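Local coordinates for toxin PAU_02230 (Photorhabdus asymbiotica subsp. asymbiotica ATCC 43949, PDB 6HV6), which is a bacterial toxin whose modelled region joins a probably papain-like lobe, with a helix packed on an antiparallel sheet, to a helical region, at residues A[199-203]-A[289-293]; A[113-118]-A[148-153]. The protein carries 1 engineered substitution. All coordinates share one frame; numbering follows the deposited sequence.

Contact 1: A[199-203]-A[289-293]; sequences ALPES and HTMLI. Engineered in segment 199-203: Ala199 (natural residue Cys). With EPE (4-(2-hydroxyethyl)-1-piperazine ethanesulfonic acid), chain H.
Helix 199-203 runs almost alongside strand 289-293, its axis inclined by 15° and 6.8 Å away at closest approach, with Leu200 facing Thr290 and Ser203 facing Leu292. Ala199, engineered in place of Cys, sets CB 3.5 Å from Thr290 O and 3.6 Å from ND1 of His289, whose ring it meets obliquely. Ser203, small enough for the narrow space beside the strand, slips its side chain between Thr290 and Leu292, with OG given to Ala199 O at 2.9 Å. Ser203 N binds the same carbonyl from the opposite face of its plane, so two donors hold that buried oxygen.

A helix beginning at a Cys position and lying beside a sheet His is consistent with a papain-like fold. His289 NE2 bonds Asp309 on the neighbouring strand 304-309, which fixes the rotation of the imidazole and leaves ND1 close to Ala199.

Beta-branched Thr290 divides its two branches between helix and ligand. Its chi1 of -55° sets CG2 anti to the backbone N, where it packs against Ser203 and Leu200, and OG1 beside that N, where it reaches O3S of the bound EPE at 2.7 Å. The sulfonate also takes a bond from Leu200 N to O1S (2.8 Å, N-H...O 158°); the nearby start of the helix would probably favour its negative charge. Leu200 lays CB beside Thr290 OG1, and its side chain also touches Arg283 and His244. Further along, Leu292 rests CD2 3.5 Å from Ser203 O, an apolar branch closing over the helix backbone.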
loop_
_atom_site.group_PDB
_atom_site.type_symbol
_atom_site.label_atom_id
_atom_site.label_comp_id
_atom_site.label_asym_id
_atom_site.label_seq_id
_atom_site.Cartn_x
_atom_site.Cartn_y
_atom_site.Cartn_z
ATOM N N ALA A 199 7.114 -1.425 -0.924
ATOM C CA ALA A 199 6.896 -2.866 -0.906
ATOM C C ALA A 199 8.207 -3.647 -0.842
ATOM O O ALA A 199 8.256 -4.712 -0.223
ATOM C CB ALA A 199 6.080 -3.276 -2.141
ATOM N N LEU A 200 9.278 -3.154 -1.477
ATOM C CA LEU A 200 10.552 -3.866 -1.419
ATOM C C LEU A 200 11.095 -3.954 0.008
ATOM O O LEU A 200 11.332 -5.072 0.490
ATOM C CB LEU A 200 11.561 -3.232 -2.389
ATOM C CG LEU A 200 13.017 -3.718 -2.283
ATOM C CD1 LEU A 200 13.141 -5.218 -2.552
ATOM C CD2 LEU A 200 13.936 -2.936 -3.232
ATOM N N PRO A 201 11.297 -2.843 0.726
ATOM C CA PRO A 201 11.804 -2.985 2.100
ATOM C C PRO A 201 10.801 -3.639 3.030
ATOM O O PRO A 201 11.217 -4.325 3.969
ATOM C CB PRO A 201 12.109 -1.539 2.524
ATOM C CG PRO A 201 11.194 -0.699 1.651
ATOM C CD PRO A 201 11.169 -1.430 0.332
ATOM N N GLU A 202 9.497 -3.428 2.816
ATOM C CA GLU A 202 8.507 -4.122 3.632
ATOM C C GLU A 202 8.665 -5.630 3.494
ATOM O O GLU A 202 8.671 -6.357 4.490
ATOM C CB GLU A 202 7.092 -3.667 3.238
ATOM C CG GLU A 202 6.788 -2.258 3.757
ATOM C CD GLU A 202 5.658 -1.557 3.014
ATOM O OE1 GLU A 202 5.182 -2.060 1.977
ATOM O OE2 GLU A 202 5.241 -0.486 3.489
ATOM N N SER A 203 8.813 -6.112 2.259
ATOM C CA SER A 203 8.956 -7.548 2.022
ATOM C C SER A 203 10.230 -8.095 2.662
ATOM O O SER A 203 10.202 -9.140 3.318
ATOM C CB SER A 203 8.968 -7.823 0.519
ATOM O OG SER A 203 7.718 -7.513 -0.076
ATOM N N HIS A 289 6.447 -3.811 -8.170
ATOM C CA HIS A 289 5.926 -4.349 -6.921
ATOM C C HIS A 289 6.878 -5.409 -6.397
ATOM O O HIS A 289 7.610 -6.040 -7.162
ATOM C CB HIS A 289 4.518 -4.941 -7.109
ATOM C CG HIS A 289 3.783 -5.181 -5.823
ATOM N ND1 HIS A 289 3.896 -4.343 -4.730
ATOM C CD2 HIS A 289 2.899 -6.146 -5.469
ATOM C CE1 HIS A 289 3.134 -4.800 -3.748
ATOM N NE2 HIS A 289 2.513 -5.888 -4.173
ATOM N N THR A 290 6.866 -5.592 -5.083
ATOM C CA THR A 290 7.636 -6.646 -4.448
ATOM C C THR A 290 6.736 -7.347 -3.450
ATOM O O THR A 290 5.938 -6.703 -2.765
ATOM C CB THR A 290 8.876 -6.100 -3.729
ATOM O OG1 THR A 290 9.666 -5.336 -4.639
ATOM C CG2 THR A 290 9.722 -7.251 -3.134
ATOM N N MET A 291 6.857 -8.667 -3.377
ATOM C CA MET A 291 6.069 -9.433 -2.431
ATOM C C MET A 291 6.995 -10.482 -1.818
ATOM O O MET A 291 8.202 -10.503 -2.073
ATOM C CB MET A 291 4.842 -10.036 -3.125
ATOM C CG MET A 291 3.824 -8.987 -3.651
ATOM S SD MET A 291 2.788 -9.709 -4.931
ATOM C CE MET A 291 3.948 -9.741 -6.292
ATOM N N LEU A 292 6.427 -11.380 -1.029
ATOM C CA LEU A 292 7.255 -12.302 -0.273
ATOM C C LEU A 292 6.478 -13.584 -0.046
ATOM O O LEU A 292 5.278 -13.537 0.246
ATOM C CB LEU A 292 7.653 -11.675 1.072
ATOM C CG LEU A 292 8.388 -12.584 2.051
ATOM C CD1 LEU A 292 9.844 -12.624 1.663
ATOM C CD2 LEU A 292 8.183 -12.055 3.476
ATOM N N ILE A 293 7.156 -14.726 -0.164
ATOM C CA ILE A 293 6.572 -15.993 0.249
ATOM C C ILE A 293 7.570 -16.704 1.144
ATOM O O ILE A 293 8.787 -16.612 0.939
ATOM C CB ILE A 293 6.147 -16.877 -0.947
ATOM C CG1 ILE A 293 7.318 -17.175 -1.868
ATOM C CG2 ILE A 293 5.049 -16.190 -1.748
ATOM C CD1 ILE A 293 6.870 -17.758 -3.207
HETATM N N1 EPE H . 7.742 1.372 -7.255
HETATM C C9 EPE H . 8.395 0.894 -6.026
HETATM C C10 EPE H . 7.900 -0.526 -5.780
HETATM S S EPE H . 9.032 -1.607 -4.951
HETATM O O1S EPE H . 8.992 -1.172 -3.503
HETATM O O2S EPE H . 10.338 -1.387 -5.528
HETATM O O3S EPE H . 8.525 -2.948 -5.113
#

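Contact 2: A[113-118]-A[148-153]; sequences GKEDYN and GVLAGK
Gly113 and Lys114, at the end of helix 101-115, lie backbone to backbone against Gly148, in a helix-helix contact built on a GxxxG motif, Gly148 to Gly152. Packing is tight here because three glycines carry no side chain: Gly113 C is 3.6 Å from Gly148 C, and Lys114 CA makes a CA-H...O contact of 3.1 Å with Gly148 O. Val149, slim and branched, fits CG2 against Gly113 O at 3.4 Å. Bare Gly152 offers its backbone as a platform for Tyr117, whose ring lies with one face over it, CD2 3.7 Å from Gly152 C. The ring gets there by an uncommon rotamer, CG lying between the backbone N and carbonyl carbon (chi1 65°).

The solvent side is looser and polar. Lys114, fully extended, leads its amine away from 148-153, whereas Lys153, long and flexible, bends at its last torsion to bring NZ back to the loop. Asn126 OD1 is another partner of that amine, and a water, weakly bound to it, donates to Asn118 OD1 at 2.7 Å. Lys153 NZ meets Tyr117 O at 2.9 Å, in the carbonyl plane, with a C=O...N angle of 153°.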
loop_
_atom_site.group_PDB
_atom_site.type_symbol
_atom_site.label_atom_id
_atom_site.label_comp_id
_atom_site.label_asym_id
_atom_site.label_seq_id
_atom_site.Cartn_x
_atom_site.Cartn_y
_atom_site.Cartn_z
ATOM N N GLY A 113 -5.612 27.822 -5.662
ATOM C CA GLY A 113 -6.803 27.665 -4.840
ATOM C C GLY A 113 -6.709 26.479 -3.890
ATOM O O GLY A 113 -7.079 26.572 -2.716
ATOM N N LYS A 114 -6.183 25.356 -4.374
ATOM C CA LYS A 114 -6.107 24.176 -3.527
ATOM C C LYS A 114 -5.206 24.410 -2.314
ATOM O O LYS A 114 -5.485 23.901 -1.227
ATOM C CB LYS A 114 -5.608 22.992 -4.343
ATOM C CG LYS A 114 -5.677 21.653 -3.626
ATOM C CD LYS A 114 -5.373 20.518 -4.595
ATOM C CE LYS A 114 -5.345 19.175 -3.898
ATOM N NZ LYS A 114 -4.990 18.107 -4.866
ATOM N N GLU A 115 -4.144 25.194 -2.467
ATOM C CA GLU A 115 -3.271 25.453 -1.326
ATOM C C GLU A 115 -3.785 26.576 -0.441
ATOM O O GLU A 115 -3.344 26.704 0.703
ATOM C CB GLU A 115 -1.865 25.787 -1.811
ATOM C CG GLU A 115 -1.205 24.618 -2.488
ATOM C CD GLU A 115 0.201 24.924 -2.941
ATOM O OE1 GLU A 115 0.846 25.818 -2.346
ATOM O OE2 GLU A 115 0.654 24.262 -3.899
ATOM N N ASP A 116 -4.683 27.404 -0.950
ATOM C CA ASP A 116 -5.266 28.494 -0.183
ATOM C C ASP A 116 -6.749 28.248 0.036
ATOM O O ASP A 116 -7.578 29.153 -0.102
ATOM C CB ASP A 116 -5.037 29.828 -0.879
ATOM C CG ASP A 116 -5.112 30.992 0.075
ATOM O OD1 ASP A 116 -4.955 30.773 1.299
ATOM O OD2 ASP A 116 -5.347 32.112 -0.401
ATOM N N TYR A 117 -7.091 27.002 0.376
ATOM C CA TYR A 117 -8.479 26.584 0.365
ATOM C C TYR A 117 -9.263 27.140 1.538
ATOM O O TYR A 117 -10.485 26.998 1.554
ATOM C CB TYR A 117 -8.582 25.060 0.358
ATOM C CG TYR A 117 -8.063 24.390 1.606
ATOM C CD1 TYR A 117 -6.719 24.040 1.723
ATOM C CD2 TYR A 117 -8.915 24.069 2.654
ATOM C CE1 TYR A 117 -6.238 23.420 2.848
ATOM C CE2 TYR A 117 -8.437 23.444 3.795
ATOM C CZ TYR A 117 -7.094 23.123 3.876
ATOM O OH TYR A 117 -6.594 22.505 4.991
ATOM N N ASN A 118 -8.607 27.769 2.514
ATOM C CA ASN A 118 -9.336 28.481 3.554
ATOM C C ASN A 118 -9.327 29.986 3.347
ATOM O O ASN A 118 -9.636 30.734 4.281
ATOM C CB ASN A 118 -8.782 28.117 4.925
ATOM C CG ASN A 118 -9.264 26.762 5.381
ATOM O OD1 ASN A 118 -10.421 26.393 5.159
ATOM N ND2 ASN A 118 -8.375 25.998 5.989
ATOM N N GLY A 148 -10.045 24.277 -7.340
ATOM C CA GLY A 148 -8.914 23.951 -6.475
ATOM C C GLY A 148 -9.245 24.127 -5.003
ATOM O O GLY A 148 -8.967 23.253 -4.182
ATOM N N VAL A 149 -9.869 25.259 -4.658
ATOM C CA VAL A 149 -10.327 25.500 -3.291
ATOM C C VAL A 149 -11.225 24.361 -2.819
ATOM O O VAL A 149 -11.076 23.849 -1.706
ATOM C CB VAL A 149 -11.060 26.855 -3.206
ATOM C CG1 VAL A 149 -11.841 26.956 -1.900
ATOM C CG2 VAL A 149 -10.071 28.019 -3.328
ATOM N N LEU A 150 -12.180 23.956 -3.664
ATOM C CA LEU A 150 -13.109 22.895 -3.293
ATOM C C LEU A 150 -12.375 21.586 -3.067
ATOM O O LEU A 150 -12.663 20.865 -2.108
ATOM C CB LEU A 150 -14.183 22.722 -4.380
ATOM C CG LEU A 150 -15.255 23.807 -4.377
ATOM C CD1 LEU A 150 -16.034 23.839 -5.711
ATOM C CD2 LEU A 150 -16.216 23.616 -3.185
ATOM N N ALA A 151 -11.432 21.256 -3.953
ATOM C CA ALA A 151 -10.593 20.087 -3.728
ATOM C C ALA A 151 -9.854 20.195 -2.401
ATOM O O ALA A 151 -9.748 19.213 -1.658
ATOM C CB ALA A 151 -9.602 19.931 -4.874
ATOM N N GLY A 152 -9.341 21.384 -2.079
ATOM C CA GLY A 152 -8.694 21.565 -0.790
ATOM C C GLY A 152 -9.639 21.303 0.368
ATOM O O GLY A 152 -9.302 20.577 1.308
ATOM N N LYS A 153 -10.849 21.868 0.301
ATOM C CA LYS A 153 -11.809 21.716 1.395
ATOM C C LYS A 153 -12.313 20.284 1.527
ATOM O O LYS A 153 -12.676 19.858 2.632
ATOM C CB LYS A 153 -12.993 22.674 1.192
ATOM C CG LYS A 153 -12.641 24.165 1.412
ATOM C CD LYS A 153 -13.887 25.078 1.241
ATOM C CE LYS A 153 -13.517 26.540 1.487
ATOM N NZ LYS A 153 -13.042 26.817 2.882
HETATM O O HOH W 1 -12.028 24.281 4.914
#

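In the fold
Contact 2 closes before contact 1 opens, so the two follow one another in series along the chain. Their centres are 36 Å apart and their nearest atoms about 23 Å, without any touch. Contact 2 lies in the helical part, joining the end of helix 101-115 to the early turns of helix 144-176. That long helix then leads to strand 182-185, an outermost strand of the six-stranded antiparallel sheet. Contact 1 sits in this second part, where helix 199-211 packs on the inner strand 289-296. Helix 144-176 thus carries the chain from the helical region, where contact 2 is partly buried, toward the sheet, where contact 1 is buried.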